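Local coordinates for protein cellulosomal scaffoldin (Bacteroides cellulosolvens, PDB 2Y3N) that probably helps to scaffold the cellulosome, this part being a type II cohesin module, a dockerin-binding kind, in a whole protein that may also bind cellulose, at residues 8-13 against 21-26; 15-20 against 121-126; 38-43 against 132-137. All blocks are in the same frame, centred on the assembly; numbering follows the deposited sequence.

Contact 1. Residues 8-13 against 21-26; sequences TAIDND and VTLTIN
Thr8 meets Leu23 and Ile25 where two antiparallel strands of the cohesin beta-sandwich, 4-10 and 20-28, lie side by side, their short segments running at 157° to each other. The Thr8 side chain is turned with its hydroxyl between the backbone N and the carbonyl carbon (chi1 77°), which brings OG1 to 3.5 Å from Leu23 CD1; its methyl CG2 lies alongside Ile25 and comes 4.0 Å from Ile25 CG1. The side chains of Thr8, Ile10, Leu23 and Ile25 share one face of the sheet, the face turned to the other sheet, where Phe134 touches Thr8 and Leu131 touches Ile10 and Leu23. Ala9 and Thr24, on the reverse face, form a hydrogen-bonded pair: Ala9 N donates a hydrogen bond to Thr24 O at 2.9 Å in the carbonyl plane, and Thr24 N returns the bond to Ala9 O at 2.7 Å, almost in line with the carbonyl. Ile10 CA makes a CA-H...O contact with Thr22 O at 3.3 Å. Ile10 CG2 rests obliquely on Leu23 CD1 at 3.7 Å, on the core-facing side of the sheet. Asp11 then departs from the ladder, its carboxylate serving where a main-chain carbonyl would otherwise be expected. Asp11 OD1 takes the N-H of Thr22 N at 3.0 Å, on its syn side and 22° out of the carboxylate plane, and also receives a weak bond from Asn12 N. Thr22 OG1 is hydrogen-bonded to Thr117 OG1 of strand 111-120, the next strand of the sheet. Asn12 closes the contact through its backbone, with the carbonyl O 3.4 Å from the methyl CG2 of Val21.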
loop_
_atom_site.group_PDB
_atom_site.type_symbol
_atom_site.label_atom_id
_atom_site.label_comp_id
_atom_site.label_asym_id
_atom_site.label_seq_id
_atom_site.Cartn_x
_atom_site.Cartn_y
_atom_site.Cartn_z
ATOM N N THR C 8 -6.123 11.132 -2.620
ATOM C CA THR C 8 -6.646 10.885 -1.322
ATOM C C THR C 8 -7.630 11.946 -0.864
ATOM O O THR C 8 -7.737 13.046 -1.435
ATOM C CB THR C 8 -5.503 10.802 -0.307
ATOM O OG1 THR C 8 -5.069 12.116 -0.020
ATOM C CG2 THR C 8 -4.369 9.920 -0.836
ATOM N N ALA C 9 -8.303 11.606 0.213
ATOM C CA ALA C 9 -9.336 12.466 0.805
ATOM C C ALA C 9 -9.495 12.146 2.293
ATOM O O ALA C 9 -9.292 10.995 2.747
ATOM C CB ALA C 9 -10.689 12.286 0.069
ATOM N N ILE C 10 -9.757 13.198 3.052
ATOM C CA ILE C 10 -10.112 13.060 4.464
ATOM C C ILE C 10 -11.511 13.581 4.757
ATOM O O ILE C 10 -12.062 14.454 4.006
ATOM C CB ILE C 10 -9.086 13.736 5.384
ATOM C CG1 ILE C 10 -8.997 15.237 5.050
ATOM C CG2 ILE C 10 -7.725 12.965 5.269
ATOM C CD1 ILE C 10 -8.223 16.157 6.047
ATOM N N ASP C 11 -12.063 13.028 5.837
ATOM C CA ASP C 11 -13.410 13.291 6.289
ATOM C C ASP C 11 -13.499 14.638 7.047
ATOM O O ASP C 11 -14.533 15.339 6.980
ATOM C CB ASP C 11 -13.962 12.117 7.132
ATOM C CG ASP C 11 -12.921 11.436 8.060
ATOM O OD1 ASP C 11 -11.689 11.763 8.096
ATOM O OD2 ASP C 11 -13.394 10.539 8.826
ATOM N N ASN C 12 -12.420 14.999 7.741
ATOM C CA ASN C 12 -12.339 16.327 8.364
ATOM C C ASN C 12 -10.901 16.865 8.466
ATOM O O ASN C 12 -10.014 16.119 8.833
ATOM C CB ASN C 12 -12.974 16.229 9.751
ATOM C CG ASN C 12 -13.657 17.497 10.143
ATOM O OD1 ASN C 12 -13.060 18.602 10.140
ATOM N ND2 ASN C 12 -14.941 17.374 10.460
ATOM N N ASP C 13 -10.649 18.141 8.169
ATOM C CA ASP C 13 -9.287 18.694 8.339
ATOM C C ASP C 13 -9.007 19.511 9.598
ATOM O O ASP C 13 -7.897 20.055 9.757
ATOM C CB ASP C 13 -8.806 19.465 7.119
ATOM C CG ASP C 13 -9.548 20.797 6.917
ATOM O OD1 ASP C 13 -10.644 21.025 7.493
ATOM O OD2 ASP C 13 -8.966 21.615 6.182
ATOM N N VAL C 21 -8.640 10.900 12.186
ATOM C CA VAL C 21 -8.878 11.358 10.818
ATOM C C VAL C 21 -8.584 10.197 9.830
ATOM O O VAL C 21 -7.531 9.559 9.874
ATOM C CB VAL C 21 -8.113 12.681 10.463
ATOM C CG1 VAL C 21 -6.658 12.523 10.682
ATOM C CG2 VAL C 21 -8.383 13.143 9.039
ATOM N N THR C 22 -9.556 9.905 8.969
ATOM C CA THR C 22 -9.356 8.799 8.010
ATOM C C THR C 22 -8.972 9.304 6.664
ATOM O O THR C 22 -9.662 10.171 6.059
ATOM C CB THR C 22 -10.592 7.898 7.864
ATOM O OG1 THR C 22 -10.930 7.296 9.127
ATOM C CG2 THR C 22 -10.350 6.804 6.826
ATOM N N LEU C 23 -7.838 8.796 6.219
ATOM C CA LEU C 23 -7.303 9.058 4.880
ATOM C C LEU C 23 -7.812 7.981 3.918
ATOM O O LEU C 23 -7.402 6.829 4.001
ATOM C CB LEU C 23 -5.767 9.013 4.962
ATOM C CG LEU C 23 -5.112 9.333 3.614
ATOM C CD1 LEU C 23 -5.441 10.852 3.203
ATOM C CD2 LEU C 23 -3.620 9.084 3.663
ATOM N N THR C 24 -8.757 8.317 3.024
ATOM C CA THR C 24 -9.106 7.368 1.997
ATOM C C THR C 24 -8.164 7.585 0.819
ATOM O O THR C 24 -8.022 8.712 0.331
ATOM C CB THR C 24 -10.649 7.595 1.507
ATOM O OG1 THR C 24 -11.509 7.359 2.648
ATOM C CG2 THR C 24 -11.092 6.585 0.359
ATOM N N ILE C 25 -7.627 6.493 0.287
ATOM C CA ILE C 25 -6.684 6.486 -0.872
ATOM C C ILE C 25 -7.361 5.814 -2.029
ATOM O O ILE C 25 -7.876 4.677 -1.880
ATOM C CB ILE C 25 -5.386 5.711 -0.549
ATOM C CG1 ILE C 25 -4.761 6.276 0.695
ATOM C CG2 ILE C 25 -4.448 5.859 -1.723
ATOM C CD1 ILE C 25 -3.749 5.243 1.421
ATOM N N ASN C 26 -7.505 6.550 -3.136
ATOM C CA ASN C 26 -8.113 6.031 -4.347
ATOM C C ASN C 26 -7.143 5.897 -5.481
ATOM O O ASN C 26 -6.150 6.622 -5.553
ATOM C CB ASN C 26 -9.286 6.953 -4.806
ATOM C CG ASN C 26 -10.276 7.232 -3.644
ATOM O OD1 ASN C 26 -11.060 6.401 -3.312
ATOM N ND2 ASN C 26 -10.206 8.427 -3.035
#

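Contact 2. Residues 15-20 against 121-126; sequences VAVGDK and IKEIPA
Ile121 lies against Val17 where two connecting loops of the cohesin sandwich meet, one carrying a type II beta turn from Ala16 to Asp19 and the other leading from strand 111-120 to strand 129-134. It is the backbone of Ile121 that is touched: its carbonyl carbon C stands 3.9 Å from Val17 CG1, while CB of Ile121 leaves the backbone away from the valine. At Lys122 the other branch of the same valine takes over, Val17 CG2 packing 3.7 Å from Lys122 C. Val17 is the second residue of the turn, and its branches spread along the facing backbone, CG1 anti to its own N (chi1 -179°) and CG2 beside that N. The turn itself is closed by Asp19 N to Ala16 O at 2.9 Å, with glycine at its third position, and is tied further by Ala16 N, which reaches Asp19 OD2 from above the carboxylate plane. That carboxylate also forms a salt bridge with Lys173. Glu123 contributes both main chain and side chain: its N is 3.4 Å from Val17 CG2, and a bend at chi2 (81°) folds the carboxylate back so that OE1 comes 3.5 Å from the same methyl. A water links the loops where they lack direct polar bonds, donating to Val15 O at 2.7 Å and weakly to Glu123 OE1, and accepting the N-H of Ile124 at 3.0 Å. Ile124 is the buried end of the contact, packed beside Ile170 and Pro172 of strand 169-172. Ile124 crosses Val15 at a slant, Ile124 CG1 meeting Val15 CG2 at 3.8 Å.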
loop_
_atom_site.group_PDB
_atom_site.type_symbol
_atom_site.label_atom_id
_atom_site.label_comp_id
_atom_site.label_asym_id
_atom_site.label_seq_id
_atom_site.Cartn_x
_atom_site.Cartn_y
_atom_site.Cartn_z
ATOM N N VAL C 15 -8.973 18.932 13.566
ATOM C CA VAL C 15 -9.037 17.812 14.496
ATOM C C VAL C 15 -8.468 18.167 15.870
ATOM O O VAL C 15 -7.458 18.913 15.993
ATOM C CB VAL C 15 -8.235 16.597 13.955
ATOM C CG1 VAL C 15 -8.764 16.120 12.582
ATOM C CG2 VAL C 15 -6.753 16.995 13.818
ATOM N N ALA C 16 -9.120 17.652 16.914
ATOM C CA ALA C 16 -8.678 17.857 18.277
ATOM C C ALA C 16 -7.867 16.615 18.683
ATOM O O ALA C 16 -8.052 15.540 18.105
ATOM C CB ALA C 16 -9.907 18.034 19.192
ATOM N N VAL C 17 -6.953 16.766 19.627
ATOM C CA VAL C 17 -6.256 15.619 20.207
ATOM C C VAL C 17 -7.261 14.578 20.619
ATOM O O VAL C 17 -8.368 14.901 21.133
ATOM C CB VAL C 17 -5.389 16.001 21.453
ATOM C CG1 VAL C 17 -4.646 14.778 22.044
ATOM C CG2 VAL C 17 -4.391 17.080 21.100
ATOM N N GLY C 18 -6.921 13.327 20.387
ATOM C CA GLY C 18 -7.866 12.250 20.663
ATOM C C GLY C 18 -8.717 11.886 19.470
ATOM O O GLY C 18 -9.164 10.763 19.377
ATOM N N ASP C 19 -8.947 12.833 18.567
ATOM C CA ASP C 19 -9.784 12.581 17.384
ATOM C C ASP C 19 -9.033 11.695 16.367
ATOM O O ASP C 19 -7.798 11.582 16.404
ATOM C CB ASP C 19 -10.167 13.905 16.694
ATOM C CG ASP C 19 -11.235 14.672 17.429
ATOM O OD1 ASP C 19 -11.921 14.113 18.340
ATOM O OD2 ASP C 19 -11.391 15.851 17.055
ATOM N N LYS C 20 -9.813 11.064 15.489
ATOM C CA LYS C 20 -9.307 10.211 14.436
ATOM C C LYS C 20 -9.630 10.864 13.079
ATOM O O LYS C 20 -10.755 11.366 12.884
ATOM C CB LYS C 20 -9.881 8.776 14.563
ATOM C CG LYS C 20 -9.132 7.972 15.661
ATOM C CD LYS C 20 -9.994 7.062 16.485
ATOM C CE LYS C 20 -9.153 6.507 17.627
ATOM N NZ LYS C 20 -9.914 5.566 18.490
ATOM N N ILE C 121 -2.357 12.631 18.539
ATOM C CA ILE C 121 -1.863 12.407 19.886
ATOM C C ILE C 121 -1.193 13.665 20.497
ATOM O O ILE C 121 -0.813 13.656 21.668
ATOM C CB ILE C 121 -0.939 11.202 19.926
ATOM C CG1 ILE C 121 0.280 11.421 18.985
ATOM C CG2 ILE C 121 -1.744 9.937 19.494
ATOM C CD1 ILE C 121 1.356 10.349 18.945
ATOM N N LYS C 122 -0.993 14.707 19.682
ATOM C CA LYS C 122 -0.498 15.989 20.178
ATOM C C LYS C 122 -1.139 17.094 19.387
ATOM O O LYS C 122 -1.387 16.942 18.173
ATOM C CB LYS C 122 1.030 16.030 20.167
ATOM C CG LYS C 122 1.612 17.286 20.764
ATOM C CD LYS C 122 3.131 17.169 20.716
ATOM C CE LYS C 122 3.867 18.544 20.876
ATOM N NZ LYS C 122 3.842 19.137 22.210
ATOM N N GLU C 123 -1.391 18.219 20.040
ATOM C CA GLU C 123 -2.162 19.283 19.404
ATOM C C GLU C 123 -1.470 19.611 18.073
ATOM O O GLU C 123 -0.282 19.767 18.031
ATOM C CB GLU C 123 -2.225 20.519 20.327
ATOM C CG GLU C 123 -2.989 21.645 19.776
ATOM C CD GLU C 123 -4.494 21.513 19.948
ATOM O OE1 GLU C 123 -5.043 20.381 20.093
ATOM O OE2 GLU C 123 -5.133 22.577 19.913
ATOM N N ILE C 124 -2.240 19.724 17.006
ATOM C CA ILE C 124 -1.669 19.937 15.682
ATOM C C ILE C 124 -1.192 21.402 15.644
ATOM O O ILE C 124 -1.926 22.292 16.080
ATOM C CB ILE C 124 -2.747 19.715 14.608
ATOM C CG1 ILE C 124 -3.209 18.227 14.519
ATOM C CG2 ILE C 124 -2.224 20.154 13.262
ATOM C CD1 ILE C 124 -2.018 17.155 14.627
ATOM N N PRO C 125 -0.006 21.674 15.061
ATOM C CA PRO C 125 0.501 23.028 15.088
ATOM C C PRO C 125 -0.493 23.939 14.372
ATOM O O PRO C 125 -1.219 23.500 13.490
ATOM C CB PRO C 125 1.812 22.916 14.301
ATOM C CG PRO C 125 2.307 21.507 14.628
ATOM C CD PRO C 125 1.042 20.701 14.623
ATOM N N ALA C 126 -0.514 25.187 14.768
ATOM C CA ALA C 126 -1.403 26.192 14.160
ATOM C C ALA C 126 -1.283 26.358 12.658
ATOM O O ALA C 126 -2.329 26.537 11.971
ATOM C CB ALA C 126 -1.150 27.591 14.873
HETATM O O HOH W 1 -5.170 19.233 17.362
#

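Contact 3. Residues 38-43 against 132-137; sequences FNIKYN and ATFENG
The ring of Phe134 drives its edge into the face of Phe38, a T-shaped pair with centroids 5.0 Å apart and planes at 88°. The leading atom is Phe134 CE2, which stands over the rim of the Phe38 ring, 3.6 Å from CG. Ile40 lies alongside Phe134 and points the same way, with CG1 set over the ring face at 4.1 Å from its centroid in a CH-pi contact; CG1 anti to the carbonyl carbon (chi1 -59°) puts it there. Phe134 is thus fixed at one edge by Phe38 and over one face by Ile40. With Phe38 replaced by an alanine, the edge of Phe134 would probably lose its aromatic mate and a gap would open beside it. The other branch of Ile40, CG2, packs tightly on Ala132 CB at 3.5 Å. These side chains project from two antiparallel strands, 33-41 and 129-134, of one sheet of the cohesin beta-sandwich, on the face turned to Ile25 of the opposing sheet. In the ladder of the two strands Lys41 and Thr133 form a hydrogen-bonded pair, Lys41 N to Thr133 O at 2.8 Å and Thr133 N to Lys41 O at 2.7 Å, and a water bridges Lys41 O to Thr133 OG1. Beyond the regular pairing Glu135 N still reaches Asn39 O, at 3.0 Å and tilted from the carbonyl plane. The side chains of Lys41 and Glu135 lie side by side, Glu135 OE2 3.2 Å from Lys41 CB. The ammonium group is led away by bends in the lysine chain, and NZ bonds to Tyr42 O, from above that carbonyl plane, and to Gln86 O.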
loop_
_atom_site.group_PDB
_atom_site.type_symbol
_atom_site.label_atom_id
_atom_site.label_comp_id
_atom_site.label_asym_id
_atom_site.label_seq_id
_atom_site.Cartn_x
_atom_site.Cartn_y
_atom_site.Cartn_z
ATOM N N PHE C 38 2.182 1.008 -1.207
ATOM C CA PHE C 38 2.488 2.372 -0.819
ATOM C C PHE C 38 3.556 2.366 0.268
ATOM O O PHE C 38 3.559 1.453 1.066
ATOM C CB PHE C 38 1.244 3.092 -0.226
ATOM C CG PHE C 38 0.103 3.280 -1.222
ATOM C CD1 PHE C 38 0.358 3.675 -2.533
ATOM C CD2 PHE C 38 -1.207 3.055 -0.819
ATOM C CE1 PHE C 38 -0.650 3.842 -3.444
ATOM C CE2 PHE C 38 -2.297 3.195 -1.791
ATOM C CZ PHE C 38 -1.987 3.609 -3.077
ATOM N N ASN C 39 4.417 3.407 0.265
ATOM C CA ASN C 39 5.130 3.849 1.414
ATOM C C ASN C 39 4.657 5.249 1.792
ATOM O O ASN C 39 4.780 6.162 0.994
ATOM C CB ASN C 39 6.635 3.854 1.138
ATOM C CG ASN C 39 7.256 2.434 1.132
ATOM O OD1 ASN C 39 6.549 1.402 1.278
ATOM N ND2 ASN C 39 8.579 2.381 1.010
ATOM N N ILE C 40 4.187 5.385 3.046
ATOM C CA ILE C 40 3.538 6.570 3.536
ATOM C C ILE C 40 4.219 7.032 4.847
ATOM O O ILE C 40 4.218 6.313 5.852
ATOM C CB ILE C 40 1.988 6.338 3.775
ATOM C CG1 ILE C 40 1.310 5.900 2.472
ATOM C CG2 ILE C 40 1.361 7.649 4.265
ATOM C CD1 ILE C 40 -0.263 5.575 2.673
ATOM N N LYS C 41 4.853 8.202 4.773
ATOM C CA LYS C 41 5.518 8.790 5.910
ATOM C C LYS C 41 4.513 9.677 6.642
ATOM O O LYS C 41 3.809 10.523 5.995
ATOM C CB LYS C 41 6.702 9.659 5.417
ATOM C CG LYS C 41 7.263 10.612 6.565
ATOM C CD LYS C 41 8.524 9.970 7.112
ATOM C CE LYS C 41 9.069 10.628 8.406
ATOM N NZ LYS C 41 8.321 10.215 9.691
ATOM N N TYR C 42 4.411 9.510 7.953
ATOM C CA TYR C 42 3.641 10.423 8.809
ATOM C C TYR C 42 4.511 10.908 10.003
ATOM O O TYR C 42 5.548 10.347 10.314
ATOM C CB TYR C 42 2.338 9.774 9.355
ATOM C CG TYR C 42 2.672 8.561 10.177
ATOM C CD1 TYR C 42 2.845 7.307 9.549
ATOM C CD2 TYR C 42 2.792 8.635 11.591
ATOM C CE1 TYR C 42 3.220 6.136 10.312
ATOM C CE2 TYR C 42 3.157 7.443 12.374
ATOM C CZ TYR C 42 3.345 6.230 11.694
ATOM O OH TYR C 42 3.686 5.074 12.363
ATOM N N ASN C 43 4.053 11.980 10.623
ATOM C CA ASN C 43 4.726 12.659 11.702
ATOM C C ASN C 43 4.387 12.031 13.073
ATOM O O ASN C 43 3.285 12.189 13.587
ATOM C CB ASN C 43 4.420 14.196 11.660
ATOM C CG ASN C 43 5.316 14.976 12.643
ATOM O OD1 ASN C 43 5.689 14.434 13.667
ATOM N ND2 ASN C 43 5.741 16.178 12.282
ATOM N N ALA C 132 0.140 13.184 5.780
ATOM C CA ALA C 132 1.102 12.173 5.446
ATOM C C ALA C 132 1.693 12.443 4.106
ATOM O O ALA C 132 1.176 13.345 3.315
ATOM C CB ALA C 132 0.438 10.775 5.474
ATOM N N THR C 133 2.785 11.727 3.819
ATOM C CA THR C 133 3.413 11.866 2.485
ATOM C C THR C 133 3.724 10.550 1.832
ATOM O O THR C 133 4.334 9.728 2.427
ATOM C CB THR C 133 4.706 12.741 2.601
ATOM O OG1 THR C 133 4.283 14.000 3.109
ATOM C CG2 THR C 133 5.409 12.952 1.214
ATOM N N PHE C 134 3.357 10.366 0.548
ATOM C CA PHE C 134 3.801 9.200 -0.167
ATOM C C PHE C 134 5.247 9.447 -0.627
ATOM O O PHE C 134 5.540 10.445 -1.277
ATOM C CB PHE C 134 2.943 8.951 -1.377
ATOM C CG PHE C 134 1.557 8.532 -1.049
ATOM C CD1 PHE C 134 0.622 9.475 -0.625
ATOM C CD2 PHE C 134 1.164 7.177 -1.198
ATOM C CE1 PHE C 134 -0.695 9.073 -0.286
ATOM C CE2 PHE C 134 -0.182 6.842 -0.943
ATOM C CZ PHE C 134 -1.076 7.787 -0.505
ATOM N N GLU C 135 6.146 8.562 -0.204
ATOM C CA GLU C 135 7.546 8.705 -0.564
ATOM C C GLU C 135 8.275 7.363 -0.348
ATOM O O GLU C 135 7.915 6.628 0.558
ATOM C CB GLU C 135 8.225 9.805 0.273
ATOM C CG GLU C 135 8.222 9.585 1.750
ATOM C CD GLU C 135 9.364 10.321 2.451
ATOM O OE1 GLU C 135 10.394 10.627 1.808
ATOM O OE2 GLU C 135 9.230 10.559 3.649
ATOM N N ASN C 136 9.313 7.124 -1.157
ATOM C CA ASN C 136 10.094 5.861 -1.134
ATOM C C ASN C 136 10.796 5.602 0.175
ATOM O O ASN C 136 11.626 6.409 0.628
ATOM C CB ASN C 136 11.144 5.789 -2.279
ATOM C CG ASN C 136 10.539 5.949 -3.638
ATOM O OD1 ASN C 136 9.315 5.839 -3.819
ATOM N ND2 ASN C 136 11.395 6.225 -4.627
ATOM N N GLY C 137 10.460 4.487 0.815
ATOM C CA GLY C 137 11.272 3.961 1.913
ATOM C C GLY C 137 12.325 3.077 1.294
ATOM O O GLY C 137 12.503 3.029 0.089
HETATM O O HOH W 2 4.471 13.407 6.126
#

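Contacts 1 and 3 lie in different sheets of the cohesin sandwich, their centres about 15 Å apart, and meet across its core: Ile25 of strand 20-28 packs on Phe38, Ile40 and Phe134. Contact 2 sits further out, where loops join the sheets; its centre is about 15 Å from contact 1, which it touches through Val15 and Val21, and about 20 Å from contact 3, which it does not touch. Along the chain contact 1 closes before contact 3 opens, whereas contact 2 alternates with both. Contact 1 joins strands close in sequence, while contacts 2 and 3 bring segments about 100 and 90 residues apart together in one compact module.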